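Local coordinates for DNA translocase coupling protein (Clostridium perfringens, PDB 6O1W) that probably acts as an ATP-binding DNA translocase of the FtsK/SpoIIIE family that serves as the coupling protein in plasmid conjugation, at residues E216-K219 and E224-K227; M240-V245 and R255-T260. One frame throughout, in Å; residues are numbered along the deposited sequence.

Contact 1: E216-K219 and E224-K227; sequences EYNK and EELK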
# COMPACT_ATOMS: atom_id res chain seq x y z
N GLU A 216 -28.29 -2.07 1.34
CA GLU A 216 -29.58 -2.42 1.95
C GLU A 216 -30.62 -1.37 1.53
O GLU A 216 -31.75 -1.72 1.21
CB GLU A 216 -29.49 -2.51 3.48
CG GLU A 216 -28.83 -3.77 4.03
CD GLU A 216 -28.92 -3.94 5.54
OE1 GLU A 216 -29.62 -3.14 6.21
OE2 GLU A 216 -28.30 -4.90 6.06
N TYR A 217 -30.22 -0.09 1.51
CA TYR A 217 -31.11 0.99 1.07
C TYR A 217 -31.61 0.78 -0.38
O TYR A 217 -32.80 0.97 -0.65
CB TYR A 217 -30.44 2.37 1.19
CG TYR A 217 -31.28 3.46 0.56
CD1 TYR A 217 -32.35 4.03 1.26
CD2 TYR A 217 -31.04 3.89 -0.74
CE1 TYR A 217 -33.15 5.02 0.67
CE2 TYR A 217 -31.85 4.84 -1.35
CZ TYR A 217 -32.90 5.40 -0.65
OH TYR A 217 -33.66 6.36 -1.27
N ASN A 218 -30.67 0.47 -1.31
CA ASN A 218 -30.97 0.26 -2.74
C ASN A 218 -32.00 -0.82 -3.01
O ASN A 218 -32.82 -0.65 -3.91
CB ASN A 218 -29.70 -0.00 -3.54
CG ASN A 218 -28.84 1.21 -3.75
OD1 ASN A 218 -29.25 2.35 -3.59
ND2 ASN A 218 -27.59 0.99 -4.10
N LYS A 219 -32.00 -1.91 -2.23
CA LYS A 219 -32.94 -3.02 -2.33
C LYS A 219 -34.36 -2.61 -1.93
O LYS A 219 -35.30 -3.31 -2.30
CB LYS A 219 -32.50 -4.18 -1.43
CG LYS A 219 -31.31 -4.95 -1.96
CD LYS A 219 -30.84 -5.98 -0.94
CE LYS A 219 -29.42 -6.44 -1.18
NZ LYS A 219 -29.31 -7.41 -2.30
N GLU A 224 -34.51 4.06 -7.13
CA GLU A 224 -33.55 4.91 -6.43
C GLU A 224 -32.28 4.11 -6.09
O GLU A 224 -32.23 3.40 -5.08
CB GLU A 224 -34.19 5.55 -5.18
CG GLU A 224 -34.03 7.06 -5.11
CD GLU A 224 -32.79 7.56 -4.39
OE1 GLU A 224 -31.68 7.37 -4.92
OE2 GLU A 224 -32.94 8.15 -3.30
N GLU A 225 -31.29 4.18 -7.00
CA GLU A 225 -30.04 3.44 -6.82
C GLU A 225 -28.90 4.39 -6.60
O GLU A 225 -28.52 5.15 -7.51
CB GLU A 225 -29.78 2.49 -8.00
CG GLU A 225 -28.73 1.43 -7.70
CD GLU A 225 -28.59 0.33 -8.74
OE1 GLU A 225 -28.65 0.63 -9.96
OE2 GLU A 225 -28.40 -0.84 -8.33
N LEU A 226 -28.38 4.40 -5.36
CA LEU A 226 -27.22 5.21 -4.99
C LEU A 226 -26.01 4.40 -5.47
O LEU A 226 -25.97 3.19 -5.29
CB LEU A 226 -27.13 5.42 -3.46
CG LEU A 226 -28.28 6.16 -2.80
CD1 LEU A 226 -28.15 6.08 -1.27
CD2 LEU A 226 -28.32 7.60 -3.23
N LYS A 227 -25.08 5.05 -6.10
CA LYS A 227 -23.90 4.38 -6.62
C LYS A 227 -22.70 4.64 -5.73
O LYS A 227 -22.59 5.74 -5.15
CB LYS A 227 -23.59 4.89 -8.03
CG LYS A 227 -24.68 4.60 -9.07
CD LYS A 227 -24.16 4.88 -10.48
CE LYS A 227 -25.19 4.67 -11.56
NZ LYS A 227 -25.40 3.23 -11.86
O HOH W 1 -26.60 -1.59 -5.98
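Asn218 grips the backbone of Leu226 with both ends of its amide. The contact lies in the P-loop NTPase fold of the FtsK/SpoIIIE family. It ties helix 214-220 to the loop that follows it and runs on to strand 229-233. Both segments belong to the crossover between the parallel strands 179-182 and 229-233.

From CB of Asn218, CG stands anti to the carbonyl carbon (chi1 -73°), and this sends the amide across to the loop. Asn218 CG lies 3.6 Å from Leu226 N. Asn218 OD1 accepts from Leu226 N at 2.8 Å, with the donor tilted out of the carbonyl plane. Asn218 ND2 donates to Leu226 O at 3.0 Å and meets a lone pair in the plane of that carbonyl. The N-H and the C=O of one residue are thus both satisfied by one amide, which fixes the rotation of the amide. Glu225 CG packs beside Asn218 ND2 at 3.8 Å. A water bridges Asn218 ND2, by a weak bond, to Glu225 OE2.

Tyr217 works one residue earlier on the helix. Tyr217 CD2 touches Leu226 CD1 at 3.7 Å, and the two side chains cross at about a right angle. Both also pack on Leu205 of helix 185-209, and Tyr217 meets the ring of Phe221 as well.

The chain of Glu224 bends at chi2 (-91°) and brings its carboxylate to the edge of the Tyr217 ring. There Tyr217 OH donates to Glu224 OE2 at 2.8 Å, and the hydroxyl approaches from above the carboxylate plane, 62° out of it.

Contact 2: M240-V245 and R255-T260; sequences MDKTGV and RIEGYT
Thr260, which packs against the methyl end of selenomethionine Met240, grips Ile256 O with two donors. Thr260 N makes the helical bond to Ile256 O at 2.9 Å. Thr260 OG1 donates to Ile256 O at 3.0 Å from above the carbonyl plane. With OG1 turned back along the helix, the other branch, CG2, and CB are left to meet Met240 CE. Met240 CE lies 4.0 Å from Thr260 CB, and the two side chains reach each other tip to tip.

The chain of Met240 runs across Glu257 at about a right angle, and Met240 SE sits 3.9 Å from Glu257 CG. In Glu257, CG stands anti to the backbone N (chi1 168°), which carries the chain out from the helix toward 240-245. The selenium lies alongside this chain from CB to the carboxylate, close to OE2, while the other oxygen, OE1, takes Lys242.

In the fold, this contact closes helix 237-240 and the loop after it onto helix 247-266. That helix belongs to the beta-alpha-beta crossover joining the neighbouring parallel strands 229-233 and 272-278 of the P-loop NTPase sheet. On another side of the helix, Ile256 and Tyr259 pack on helix 185-209. Met240 also touches Val285.

Lys242 NZ forms a salt bridge with Glu257 OE1 at 3.2 Å. The amine sits over the carboxylate, with a tilt of 62° from its plane. Bends at chi3 and chi4 bring it there, and Lys242 CE lies 3.4 Å from Glu257 OE1. Arg250, Leu253 and Val254 touch the Lys242 side chain too.

The loop has its own brace, an Asx turn in which Asp241 OD1 accepts from Thr243 N. Thr243 OG1 also donates to Asp241 OD1, at 2.7 Å on its syn lone pair.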
# COMPACT_ATOMS: atom_id res chain seq x y z
N MSE A 240 -2.96 18.73 2.06
CA MSE A 240 -2.58 18.82 3.47
C MSE A 240 -1.40 19.74 3.77
O MSE A 240 -1.43 20.39 4.82
CB MSE A 240 -2.30 17.43 4.07
CG MSE A 240 -3.50 16.52 4.06
SE MSE A 240 -4.94 17.12 5.23
CE MSE A 240 -6.52 16.51 4.14
N ASP A 241 -0.37 19.77 2.92
CA ASP A 241 0.80 20.62 3.15
C ASP A 241 0.47 22.08 2.84
O ASP A 241 0.35 22.47 1.67
CB ASP A 241 2.04 20.12 2.40
CG ASP A 241 3.33 20.80 2.80
OD1 ASP A 241 3.33 22.05 2.96
OD2 ASP A 241 4.35 20.10 2.95
N LYS A 242 0.34 22.89 3.91
CA LYS A 242 -0.03 24.31 3.86
C LYS A 242 1.14 25.29 4.06
O LYS A 242 0.91 26.50 4.06
CB LYS A 242 -1.08 24.59 4.97
CG LYS A 242 -2.35 23.75 4.88
CD LYS A 242 -3.15 23.79 6.20
CE LYS A 242 -3.61 22.41 6.64
NZ LYS A 242 -4.57 21.77 5.67
N THR A 243 2.38 24.80 4.23
CA THR A 243 3.56 25.59 4.61
C THR A 243 3.86 26.91 3.84
O THR A 243 4.12 27.92 4.51
CB THR A 243 4.84 24.75 4.63
OG1 THR A 243 5.05 24.13 3.36
CG2 THR A 243 4.84 23.72 5.74
N GLY A 244 3.88 26.91 2.50
CA GLY A 244 4.27 28.10 1.74
C GLY A 244 3.21 28.91 1.02
O GLY A 244 3.55 29.85 0.30
N VAL A 245 1.93 28.57 1.21
CA VAL A 245 0.79 29.28 0.60
C VAL A 245 0.43 30.57 1.38
O VAL A 245 0.82 30.71 2.53
CB VAL A 245 -0.45 28.34 0.46
CG1 VAL A 245 -0.09 27.03 -0.23
CG2 VAL A 245 -1.13 28.07 1.80
N ARG A 255 -10.37 24.44 5.15
CA ARG A 255 -11.78 24.11 4.88
C ARG A 255 -11.86 22.75 4.20
O ARG A 255 -12.61 21.90 4.66
CB ARG A 255 -12.40 25.21 4.00
CG ARG A 255 -13.84 25.58 4.35
CD ARG A 255 -14.12 27.07 4.14
NE ARG A 255 -13.80 27.51 2.78
CZ ARG A 255 -13.11 28.61 2.48
NH1 ARG A 255 -12.67 29.41 3.44
NH2 ARG A 255 -12.86 28.92 1.22
N ILE A 256 -11.01 22.49 3.18
CA ILE A 256 -10.92 21.20 2.47
C ILE A 256 -10.52 20.06 3.43
O ILE A 256 -11.07 18.95 3.30
CB ILE A 256 -9.96 21.28 1.26
CG1 ILE A 256 -10.55 22.19 0.17
CG2 ILE A 256 -9.63 19.86 0.71
CD1 ILE A 256 -9.52 22.70 -0.91
N GLU A 257 -9.54 20.31 4.35
CA GLU A 257 -9.09 19.31 5.33
C GLU A 257 -10.27 18.94 6.27
O GLU A 257 -10.44 17.75 6.60
CB GLU A 257 -7.88 19.83 6.13
CG GLU A 257 -7.54 19.00 7.36
CD GLU A 257 -6.38 19.49 8.21
OE1 GLU A 257 -6.11 20.72 8.23
OE2 GLU A 257 -5.74 18.64 8.87
N GLY A 258 -11.08 19.94 6.64
CA GLY A 258 -12.27 19.76 7.46
C GLY A 258 -13.26 18.87 6.74
O GLY A 258 -13.86 17.98 7.36
N TYR A 259 -13.38 19.04 5.39
CA TYR A 259 -14.28 18.21 4.59
C TYR A 259 -13.75 16.78 4.43
O TYR A 259 -14.54 15.84 4.52
CB TYR A 259 -14.59 18.82 3.22
CG TYR A 259 -15.18 20.22 3.20
CD1 TYR A 259 -16.10 20.62 4.17
CD2 TYR A 259 -14.91 21.10 2.16
CE1 TYR A 259 -16.71 21.88 4.11
CE2 TYR A 259 -15.49 22.35 2.10
CZ TYR A 259 -16.39 22.74 3.08
OH TYR A 259 -16.96 23.99 3.01
N THR A 260 -12.44 16.61 4.20
CA THR A 260 -11.78 15.31 4.02
C THR A 260 -11.88 14.47 5.29
O THR A 260 -12.21 13.29 5.20
CB THR A 260 -10.33 15.48 3.53
OG1 THR A 260 -10.36 16.19 2.29
CG2 THR A 260 -9.63 14.15 3.28

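Contact 1 and contact 2 follow each other along the chain and do not touch. Their centres are 33 Å apart and their nearest atoms about 16 Å. Strand 229-233 runs between them: 224-227 leads into it, and 240-245 follows a short helix after it. Helix 185-209 connects the two in space. Tyr217 and Leu226 pack near its end, at Leu205, whereas Ile256 and Tyr259 pack nearer its start, at Val185 and Phe192. Neither contact belongs to the annotated ATP site. A bound glucose lies about 12 Å from the side chain of Leu226, and one lies about 13 Å from that of Thr260.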